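Local coordinates for beta-ketoacyl-[acyl-carrier-protein] synthase III (Pseudomonas aeruginosa, PDB 2X3E) that probably catalyses the first condensation of fatty acid synthesis, joining an acetyl group from acetyl-CoA to malonyl-ACP to give 3-oxobutanoyl-ACP, at residues 11-16 / 293-298; 62-67 / 161-166; 120-125 / 134-139. The protein carries 1 engineered substitution. One frame throughout, in Å; residues are numbered along the deposited sequence. Where two conformers were deposited one is given.

Interaction 1 of 3, residues 11-16 / 293-298; sequences LGSYLP and GLRQGI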
ATOM      1  N   LEU A  11      17.037  11.186   7.938  1.00 16.54           N
ATOM      2  CA  LEU A  11      17.275  10.608   6.615  1.00 15.87           C
ATOM      3  C   LEU A  11      18.313   9.506   6.737  1.00 15.95           C
ATOM      4  O   LEU A  11      19.299   9.650   7.458  1.00 16.39           O
ATOM      5  CB  LEU A  11      17.765  11.682   5.632  1.00 16.00           C
ATOM      6  CG  LEU A  11      18.087  11.252   4.195  1.00 16.57           C
ATOM      7  CD1 LEU A  11      16.831  10.909   3.427  1.00 15.79           C
ATOM      8  CD2 LEU A  11      18.867  12.343   3.475  1.00 17.13           C
ATOM      9  N   GLY A  12      18.081   8.406   6.035  1.00 15.40           N
ATOM     10  CA  GLY A  12      19.049   7.320   5.948  1.00 15.85           C
ATOM     11  C   GLY A  12      18.863   6.571   4.649  1.00 15.34           C
ATOM     12  O   GLY A  12      17.850   6.729   3.969  1.00 15.19           O
ATOM     13  N   SER A  13      19.852   5.772   4.287  1.00 15.45           N
ATOM     14  CA  SER A  13      19.787   5.013   3.043  1.00 15.00           C
ATOM     15  C   SER A  13      20.703   3.809   3.095  1.00 15.78           C
ATOM     16  O   SER A  13      21.583   3.720   3.957  1.00 16.24           O
ATOM     17  CB  SER A  13      20.167   5.900   1.859  1.00 14.56           C
ATOM     18  OG  SER A  13      21.547   6.227   1.882  1.00 14.90           O
ATOM     19  N   TYR A  14      20.487   2.891   2.157  1.00 15.62           N
ATOM     20  CA  TYR A  14      21.359   1.743   1.988  1.00 16.55           C
ATOM     21  C   TYR A  14      21.352   1.285   0.531  1.00 16.39           C
ATOM     22  O   TYR A  14      20.293   1.151  -0.086  1.00 15.43           O
ATOM     23  CB  TYR A  14      20.935   0.595   2.911  1.00 17.23           C
ATOM     24  CG  TYR A  14      21.834  -0.615   2.788  1.00 17.94           C
ATOM     25  CD1 TYR A  14      23.098  -0.620   3.364  1.00 19.16           C
ATOM     26  CD2 TYR A  14      21.427  -1.747   2.078  1.00 17.80           C
ATOM     27  CE1 TYR A  14      23.939  -1.718   3.243  1.00 20.50           C
ATOM     28  CE2 TYR A  14      22.263  -2.859   1.955  1.00 18.95           C
ATOM     29  CZ  TYR A  14      23.516  -2.833   2.543  1.00 20.44           C
ATOM     30  OH  TYR A  14      24.357  -3.916   2.438  1.00 21.74           O
ATOM     31  N   LEU A  15      22.548   1.069  -0.005  1.00 17.61           N
ATOM     32  CA  LEU A  15      22.733   0.513  -1.336  1.00 17.60           C
ATOM     33  C   LEU A  15      23.414  -0.844  -1.193  1.00 19.22           C
ATOM     34  O   LEU A  15      24.363  -0.977  -0.414  1.00 19.40           O
ATOM     35  CB  LEU A  15      23.616   1.437  -2.176  1.00 17.77           C
ATOM     36  CG  LEU A  15      23.054   2.816  -2.521  1.00 17.16           C
ATOM     37  CD1 LEU A  15      24.174   3.742  -2.965  1.00 17.81           C
ATOM     38  CD2 LEU A  15      21.971   2.719  -3.589  1.00 17.99           C
ATOM     39  N   PRO A  16      22.937  -1.858  -1.938  1.00 19.67           N
ATOM     40  CA  PRO A  16      23.631  -3.139  -1.885  1.00 21.49           C
ATOM     41  C   PRO A  16      25.064  -3.011  -2.394  1.00 22.64           C
ATOM     42  O   PRO A  16      25.369  -2.123  -3.192  1.00 21.96           O
ATOM     43  CB  PRO A  16      22.794  -4.055  -2.793  1.00 21.62           C
ATOM     44  CG  PRO A  16      21.856  -3.181  -3.530  1.00 20.18           C
ATOM     45  CD  PRO A  16      21.753  -1.885  -2.816  1.00 18.95           C
ATOM     46  N   GLY A 293      22.671  14.422  -1.984  1.00 18.69           N
ATOM     47  CA  GLY A 293      22.741  15.864  -1.746  1.00 19.09           C
ATOM     48  C   GLY A 293      23.279  16.218  -0.372  1.00 19.69           C
ATOM     49  O   GLY A 293      24.078  17.142  -0.226  1.00 19.97           O
ATOM     50  N   LEU A 294      22.843  15.479   0.644  1.00 20.16           N
ATOM     51  CA  LEU A 294      23.318  15.695   2.007  1.00 21.27           C
ATOM     52  C   LEU A 294      24.812  15.359   2.142  1.00 22.49           C
ATOM     53  O   LEU A 294      25.566  16.124   2.749  1.00 23.28           O
ATOM     54  CB  LEU A 294      22.477  14.871   2.997  1.00 21.31           C
ATOM     55  CG  LEU A 294      22.617  15.222   4.478  1.00 22.86           C
ATOM     56  CD1 LEU A 294      22.191  16.658   4.734  1.00 23.17           C
ATOM     57  CD2 LEU A 294      21.795  14.263   5.333  1.00 23.05           C
ATOM     58  N   ARG A 295      25.231  14.233   1.567  1.00 22.71           N
ATOM     59  CA  ARG A 295      26.649  13.837   1.543  1.00 24.31           C
ATOM     60  C   ARG A 295      27.528  14.910   0.901  1.00 24.97           C
ATOM     61  O   ARG A 295      28.630  15.191   1.377  1.00 25.70           O
ATOM     62  CB  ARG A 295      26.846  12.536   0.755  1.00 24.25           C
ATOM     63  CG  ARG A 295      26.534  11.253   1.507  1.00 26.02           C
ATOM     64  CD  ARG A 295      27.203  10.055   0.832  1.00 27.69           C
ATOM     65  NE  ARG A 295      26.685   9.813  -0.520  1.00 27.80           N
ATOM     66  CZ  ARG A 295      25.566   9.143  -0.803  1.00 27.61           C
ATOM     67  NH1 ARG A 295      24.806   8.641   0.166  1.00 26.51           N
ATOM     68  NH2 ARG A 295      25.197   8.978  -2.072  1.00 27.38           N
ATOM     69  N   GLN A 296      27.032  15.493  -0.190  1.00 24.90           N
ATOM     70  CA  GLN A 296      27.760  16.520  -0.937  1.00 25.95           C
ATOM     71  C   GLN A 296      27.657  17.927  -0.336  1.00 26.49           C
ATOM     72  O   GLN A 296      28.298  18.854  -0.830  1.00 27.05           O
ATOM     73  CB  GLN A 296      27.254  16.567  -2.381  1.00 25.60           C
ATOM     74  CG  GLN A 296      27.522  15.302  -3.176  1.00 27.03           C
ATOM     75  CD  GLN A 296      28.965  15.173  -3.590  1.00 29.82           C
ATOM     76  OE1 GLN A 296      29.569  16.128  -4.090  1.00 32.31           O
ATOM     77  NE2 GLN A 296      29.535  13.989  -3.386  1.00 32.10           N
ATOM     78  N   GLY A 297      26.851  18.093   0.710  1.00 26.52           N
ATOM     79  CA  GLY A 297      26.590  19.414   1.284  1.00 27.09           C
ATOM     80  C   GLY A 297      25.816  20.342   0.359  1.00 26.91           C
ATOM     81  O   GLY A 297      25.875  21.568   0.498  1.00 27.50           O
ATOM     82  N   ILE A 298      25.083  19.760  -0.585  1.00 26.04           N
ATOM     83  CA  ILE A 298      24.325  20.530  -1.570  1.00 25.93           C
ATOM     84  C   ILE A 298      23.076  21.157  -0.942  1.00 25.25           C
ATOM     85  O   ILE A 298      22.677  22.261  -1.310  1.00 25.26           O
ATOM     86  CB  ILE A 298      23.908  19.629  -2.764  1.00 25.49           C
ATOM     87  CG1 ILE A 298      25.089  19.424  -3.711  1.00 26.32           C
ATOM     88  CG2 ILE A 298      22.707  20.214  -3.517  1.00 25.76           C
ATOM     89  CD1 ILE A 298      24.857  18.342  -4.741  1.00 26.02           C
TER
HETATM   90  O   HOH W   1      23.059   6.299  -0.307  1.00 17.18           O

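Interaction 2 of 3, residues 62-67 / 161-166; sequences SAALAS and AGAVVL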
ATOM      1  N   SER A  62      17.213   1.902   9.912  1.00 15.73           N
ATOM      2  CA  SER A  62      18.079   1.995  11.089  0.50 16.55           C
ATOM      3  C   SER A  62      18.923   3.264  11.026  1.00 16.60           C
ATOM      4  O   SER A  62      19.058   3.970  12.021  1.00 17.15           O
ATOM      5  CB  SER A  62      18.995   0.774  11.221  0.50 17.12           C
ATOM      6  OG  SER A  62      18.253  -0.425  11.385  0.50 18.85           O
ATOM      7  N   ALA A  63      19.488   3.552   9.852  1.00 16.12           N
ATOM      8  CA  ALA A  63      20.287   4.766   9.653  1.00 16.09           C
ATOM      9  C   ALA A  63      19.433   6.026   9.810  1.00 15.64           C
ATOM     10  O   ALA A  63      19.883   7.020  10.388  1.00 15.79           O
ATOM     11  CB  ALA A  63      20.965   4.754   8.275  1.00 16.05           C
ATOM     12  N   ALA A  64      18.202   5.972   9.311  1.00 14.80           N
ATOM     13  CA  ALA A  64      17.270   7.101   9.418  1.00 14.46           C
ATOM     14  C   ALA A  64      16.901   7.406  10.871  1.00 14.74           C
ATOM     15  O   ALA A  64      16.773   8.571  11.241  1.00 14.43           O
ATOM     16  CB  ALA A  64      16.021   6.842   8.590  1.00 14.05           C
ATOM     17  N   LEU A  65      16.731   6.363  11.683  1.00 14.55           N
ATOM     18  CA  LEU A  65      16.414   6.525  13.105  1.00 14.93           C
ATOM     19  C   LEU A  65      17.577   7.159  13.863  1.00 15.74           C
ATOM     20  O   LEU A  65      17.367   8.007  14.731  1.00 16.81           O
ATOM     21  CB  LEU A  65      16.058   5.175  13.741  1.00 15.00           C
ATOM     22  CG  LEU A  65      14.716   4.569  13.339  1.00 13.56           C
ATOM     23  CD1 LEU A  65      14.646   3.121  13.789  1.00 14.76           C
ATOM     24  CD2 LEU A  65      13.547   5.372  13.908  1.00 14.29           C
ATOM     25  N   ALA A  66      18.797   6.731  13.539  1.00 16.01           N
ATOM     26  CA  ALA A  66      20.009   7.324  14.102  1.00 16.59           C
ATOM     27  C   ALA A  66      20.094   8.801  13.742  1.00 16.95           C
ATOM     28  O   ALA A  66      20.373   9.629  14.600  1.00 17.84           O
ATOM     29  CB  ALA A  66      21.259   6.576  13.612  1.00 16.75           C
ATOM     30  N   SER A  67      19.837   9.123  12.474  1.00 16.59           N
ATOM     31  CA  SER A  67      19.816  10.515  11.994  1.00 16.88           C
ATOM     32  C   SER A  67      18.813  11.388  12.769  1.00 17.14           C
ATOM     33  O   SER A  67      19.125  12.513  13.152  1.00 17.69           O
ATOM     34  CB  SER A  67      19.478  10.534  10.495  1.00 16.26           C
ATOM     35  OG  SER A  67      19.283  11.851  10.007  1.00 16.35           O
ATOM     36  N   ALA A 161      17.431   1.451  -1.116  1.00 15.01           N
ATOM     37  CA  ALA A 161      16.437   1.911  -0.161  1.00 14.57           C
ATOM     38  C   ALA A 161      16.850   3.268   0.395  1.00 14.81           C
ATOM     39  O   ALA A 161      18.027   3.497   0.681  1.00 14.59           O
ATOM     40  CB  ALA A 161      16.277   0.899   0.975  1.00 14.37           C
ATOM     41  N   GLY A 162      15.870   4.157   0.533  1.00 14.66           N
ATOM     42  CA  GLY A 162      16.046   5.424   1.223  1.00 14.92           C
ATOM     43  C   GLY A 162      14.893   5.645   2.181  1.00 14.83           C
ATOM     44  O   GLY A 162      13.742   5.330   1.865  1.00 15.09           O
ATOM     45  N   ALA A 163      15.197   6.194   3.353  1.00 14.97           N
ATOM     46  CA  ALA A 163      14.202   6.341   4.404  1.00 14.66           C
ATOM     47  C   ALA A 163      14.253   7.717   5.048  1.00 14.62           C
ATOM     48  O   ALA A 163      15.328   8.326   5.171  1.00 14.92           O
ATOM     49  CB  ALA A 163      14.408   5.274   5.458  1.00 14.59           C
ATOM     50  N   VAL A 164      13.078   8.201   5.438  1.00 14.80           N
ATOM     51  CA  VAL A 164      12.954   9.402   6.241  1.00 14.81           C
ATOM     52  C   VAL A 164      12.136   9.116   7.493  1.00 14.75           C
ATOM     53  O   VAL A 164      11.285   8.216   7.509  1.00 14.34           O
ATOM     54  CB  VAL A 164      12.291  10.573   5.463  1.00 15.10           C
ATOM     55  CG1 VAL A 164      13.198  11.064   4.367  1.00 14.99           C
ATOM     56  CG2 VAL A 164      10.923  10.163   4.899  1.00 15.00           C
ATOM     57  N   VAL A 165      12.427   9.881   8.542  1.00 15.16           N
ATOM     58  CA  VAL A 165      11.620   9.914   9.756  1.00 15.33           C
ATOM     59  C   VAL A 165      10.790  11.197   9.719  1.00 15.76           C
ATOM     60  O   VAL A 165      11.321  12.276   9.421  1.00 15.39           O
ATOM     61  CB  VAL A 165      12.496   9.907  11.023  1.00 15.88           C
ATOM     62  CG1 VAL A 165      11.649  10.126  12.284  1.00 15.38           C
ATOM     63  CG2 VAL A 165      13.289   8.600  11.116  1.00 16.05           C
ATOM     64  N   LEU A 166       9.491  11.058   9.983  1.00 16.01           N
ATOM     65  CA  LEU A 166       8.575  12.188  10.109  1.00 16.94           C
ATOM     66  C   LEU A 166       8.078  12.255  11.545  1.00 16.75           C
ATOM     67  O   LEU A 166       7.889  11.221  12.187  1.00 17.07           O
ATOM     68  CB  LEU A 166       7.374  12.024   9.180  1.00 17.15           C
ATOM     69  CG  LEU A 166       7.621  11.985   7.676  1.00 18.87           C
ATOM     70  CD1 LEU A 166       6.376  11.488   6.954  1.00 20.20           C
ATOM     71  CD2 LEU A 166       8.024  13.357   7.163  1.00 19.93           C
TER

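Interaction 3 of 3, residues 120-125 / 134-139; sequences ASVGSL and ALLVGV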
ATOM      1  N   ALA A 120       2.550  11.564   1.504  1.00 14.30           N
ATOM      2  CA  ALA A 120       1.150  11.953   1.664  1.00 14.66           C
ATOM      3  C   ALA A 120       0.460  11.057   2.695  1.00 15.12           C
ATOM      4  O   ALA A 120      -0.242  11.543   3.576  1.00 15.08           O
ATOM      5  CB  ALA A 120       0.417  11.868   0.323  1.00 14.40           C
ATOM      6  N   SER A 121       0.662   9.748   2.565  1.00 15.68           N
ATOM      7  CA  SER A 121      -0.019   8.779   3.431  1.00 16.57           C
ATOM      8  C   SER A 121       0.481   8.856   4.870  1.00 16.46           C
ATOM      9  O   SER A 121      -0.324   8.980   5.803  1.00 17.09           O
ATOM     10  CB  SER A 121       0.141   7.357   2.884  1.00 16.62           C
ATOM     11  OG  SER A 121      -0.601   6.431   3.668  1.00 19.34           O
ATOM     12  N   VAL A 122       1.797   8.798   5.056  1.00 16.03           N
ATOM     13  CA  VAL A 122       2.366   8.865   6.400  1.00 16.18           C
ATOM     14  C   VAL A 122       2.186  10.253   7.015  1.00 15.84           C
ATOM     15  O   VAL A 122       1.804  10.373   8.183  1.00 16.09           O
ATOM     16  CB  VAL A 122       3.844   8.455   6.431  1.00 16.33           C
ATOM     17  CG1 VAL A 122       4.406   8.653   7.815  1.00 16.93           C
ATOM     18  CG2 VAL A 122       4.000   7.002   6.006  1.00 16.88           C
ATOM     19  N   GLY A 123       2.450  11.298   6.233  1.00 14.77           N
ATOM     20  CA  GLY A 123       2.203  12.663   6.676  1.00 14.85           C
ATOM     21  C   GLY A 123       0.773  12.879   7.144  1.00 14.46           C
ATOM     22  O   GLY A 123       0.546  13.526   8.162  1.00 14.45           O
ATOM     23  N   SER A 124      -0.193  12.338   6.396  1.00 14.41           N
ATOM     24  CA  SER A 124      -1.605  12.481   6.757  1.00 15.18           C
ATOM     25  C   SER A 124      -1.938  11.708   8.031  1.00 14.88           C
ATOM     26  O   SER A 124      -2.724  12.181   8.854  1.00 15.10           O
ATOM     27  CB  SER A 124      -2.519  12.038   5.606  1.00 15.11           C
ATOM     28  OG  SER A 124      -2.427  12.957   4.523  1.00 17.29           O
ATOM     29  N   LEU A 125      -1.351  10.518   8.187  1.00 14.80           N
ATOM     30  CA  LEU A 125      -1.550   9.720   9.396  1.00 14.90           C
ATOM     31  C   LEU A 125      -1.099  10.503  10.629  1.00 15.17           C
ATOM     32  O   LEU A 125      -1.765  10.482  11.659  1.00 15.46           O
ATOM     33  CB  LEU A 125      -0.786   8.398   9.321  1.00 14.89           C
ATOM     34  CG  LEU A 125      -1.360   7.294   8.433  1.00 15.20           C
ATOM     35  CD1 LEU A 125      -0.308   6.193   8.237  1.00 15.86           C
ATOM     36  CD2 LEU A 125      -2.635   6.730   9.026  1.00 15.03           C
ATOM     37  N   ALA A 134       6.858   8.537  12.415  1.00 15.02           N
ATOM     38  CA  ALA A 134       6.807   7.484  11.411  1.00 14.62           C
ATOM     39  C   ALA A 134       8.096   7.372  10.632  1.00 13.98           C
ATOM     40  O   ALA A 134       8.795   8.362  10.409  1.00 13.54           O
ATOM     41  CB  ALA A 134       5.668   7.739  10.444  1.00 14.33           C
ATOM     42  N   LEU A 135       8.382   6.144  10.213  1.00 13.71           N
ATOM     43  CA  LEU A 135       9.363   5.870   9.183  1.00 13.51           C
ATOM     44  C   LEU A 135       8.637   5.667   7.859  1.00 13.20           C
ATOM     45  O   LEU A 135       7.649   4.923   7.787  1.00 13.58           O
ATOM     46  CB  LEU A 135      10.159   4.600   9.516  1.00 13.35           C
ATOM     47  CG  LEU A 135      11.415   4.780  10.369  1.00 13.82           C
ATOM     48  CD1 LEU A 135      11.816   3.467  11.035  1.00 14.21           C
ATOM     49  CD2 LEU A 135      12.572   5.313   9.503  1.00 12.57           C
ATOM     50  N   LEU A 136       9.127   6.329   6.817  1.00 12.86           N
ATOM     51  CA  LEU A 136       8.743   6.023   5.443  1.00 12.38           C
ATOM     52  C   LEU A 136       9.994   5.552   4.716  1.00 12.71           C
ATOM     53  O   LEU A 136      10.996   6.265   4.684  1.00 12.13           O
ATOM     54  CB  LEU A 136       8.173   7.249   4.735  1.00 12.56           C
ATOM     55  CG  LEU A 136       7.939   7.079   3.227  1.00 12.58           C
ATOM     56  CD1 LEU A 136       6.875   6.023   2.976  1.00 11.49           C
ATOM     57  CD2 LEU A 136       7.549   8.423   2.605  1.00 13.32           C
ATOM     58  N   VAL A 137       9.939   4.348   4.149  1.00 12.61           N
ATOM     59  CA  VAL A 137      11.052   3.816   3.372  1.00 12.85           C
ATOM     60  C   VAL A 137      10.624   3.625   1.927  1.00 13.02           C
ATOM     61  O   VAL A 137       9.693   2.867   1.650  1.00 13.37           O
ATOM     62  CB  VAL A 137      11.539   2.450   3.904  1.00 12.96           C
ATOM     63  CG1 VAL A 137      12.794   1.992   3.140  1.00 12.82           C
ATOM     64  CG2 VAL A 137      11.808   2.508   5.408  1.00 12.80           C
ATOM     65  N   GLY A 138      11.280   4.346   1.025  1.00 12.87           N
ATOM     66  CA  GLY A 138      11.188   4.073  -0.405  1.00 13.40           C
ATOM     67  C   GLY A 138      12.219   3.016  -0.745  1.00 13.58           C
ATOM     68  O   GLY A 138      13.407   3.244  -0.572  1.00 14.34           O
ATOM     69  N   VAL A 139      11.762   1.849  -1.192  1.00 13.64           N
ATOM     70  CA  VAL A 139      12.655   0.731  -1.486  1.00 13.72           C
ATOM     71  C   VAL A 139      12.151  -0.059  -2.680  1.00 14.14           C
ATOM     72  O   VAL A 139      10.960  -0.348  -2.783  1.00 14.13           O
ATOM     73  CB  VAL A 139      12.800  -0.224  -0.270  1.00 13.81           C
ATOM     74  CG1 VAL A 139      11.425  -0.722   0.233  1.00 12.90           C
ATOM     75  CG2 VAL A 139      13.722  -1.397  -0.606  1.00 13.84           C
TER

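Interaction 1 of 3, residues 11-16 / 293-298
L11 meets L294 through a single pair of methyls, L11 CD2 and L294 CD2, 4.0 Å apart. Both leucines have CG anti to the backbone N (chi1 179° in L11, -166° in L294), which carries CG out from strand and helix. The two side chains run past each other in opposite directions. The contact between them is plain apolar packing.

Two residues on, S13 also directs its CB at the helix, but here the link is polar and indirect. S13 OG is hydrogen-bonded to a water at 2.7 Å. This water bridges to R295, accepting a hydrogen bond from R295 NH1 at 3.0 Å. S13 OG and R295 NH1 are themselves 4.4 Å apart, too far for a direct bond, with the hydroxyl at the edge of the guanidinium and near its plane.

Behind R295 the helix ends in a Schellman motif. G297 has positive phi. The N-H of G297 bonds to L294 O, with N and O 3.1 Å apart, and I298 N bonds to G293 O at 2.8 Å.

In the fold, residues 11-14 lie on strand 5-14, one edge of the five-stranded sheet within this chain. G12 and Y14 hydrogen-bond to strand 160-169. L11, S13 and L15 pack on helix 285-295 on one face, while Y14 and P16 touch helix 53-68.

Interaction 2 of 3, residues 62-67 / 161-166
V165 and A64 make the closest approach between this strand and the helix lying over it. V165 aims its CB at the helix and divides into two methyls there. CG1 stands anti to the backbone N (chi1 173°), which puts CG2 beside that N and anti to the carbonyl carbon. CG2 does the touching. It lies 3.5 Å from A64 O, so the methyl rests against a peptide carbonyl of the helix backbone. It is also 4.1 Å from A64 CB and 4.3 Å from L65 CD2. L65 starts away from the strand, but its side chain bends back so that its end comes nearer.

Earlier in the strand, A163 points the same way as V165. Its CB is 3.9 Å from A64 CB, and A64 CB also sits 3.8 Å from A163 O. A64 CB thus touches both A163 and V165. With a single methyl there, the backbones can come close: the axes of the two short segments pass 7.4 Å apart. Their directions differ by 35°.

No hydrogen bond crosses the contact, and all four touching residues are buried. L135 of strand 133-140 packs against both A64 and V165, while A60 extends the alanine surface of the helix over A163.

This is close alpha/beta packing: A64 and A163 form the nearest side-chain pair, with V165 and L65 beside them. The sheet is the five-stranded mixed sheet of the N-terminal half of the thiolase fold, in which helix 53-68 lies along the chain between strands 5-14 and 75-79.

Interaction 3 of 3, residues 120-125 / 134-139
V122 alone carries the helix side of this contact: it is the one residue of 120-125 that meets strand 134-139. The sound contact is made by its CG2, which lies 4.3 Å from L136 CD1, an ordinary apolar distance. With chi1 at 175°, CG2 stands beside the backbone N and anti to the carbonyl carbon. On the A134 side the model is doubtful, because V122 CG1 is placed too close to A134 CB for two carbons. A134 and L136 both direct their CB atoms at the helix, V122 directs its own at the strand, and L135 points away. V122 also packs on L166 and V77, so it sits over three neighbouring strands of the sheet.

The hydroxyl of S124 turns back into its own helix. S124 OG donates to A120 O at 2.8 Å, with a C=O...donor angle of 154° and a tilt of 23° from the carbonyl plane. A120 O also accepts the regular helical bond from S124 N at 2.9 Å. The two donors come from opposite faces of the carbonyl plane, so this buried oxygen is gripped twice.

Other faces of the helix meet the partner of the homodimer. S121 OG hydrogen-bonds S121 OG of the second subunit, and A120 and S124 pack on L130 of that subunit.

Helix 114-127 is the connection of a beta-alpha-beta crossover. It joins the parallel strands 104-109 and 133-140, with strand 75-79 between them in the sheet. Across 120-125 and 134-139 no hydrogen bond forms. The helix is held on the sheet here by apolar packing, while the strand's backbone bonds go to its neighbours in the sheet.

From the N terminus, strand 5-14 opens the outer loop at 11-16. Helix 53-68 then opens the second at 62-67. Interaction 3 opens and closes within this span, with only eight residues between 120-125 and 134-139. Strand 160-169 next closes interaction 2, and 293-298 closes interaction 1 far along the chain. The three loops sit one within another and none cross. All three reach the same five-stranded sheet. Strand 160-169 lies between strands 5-14 and 133-140 and is hydrogen-bonded to both neighbours. Interaction 1 adds a helix from the C-terminal half.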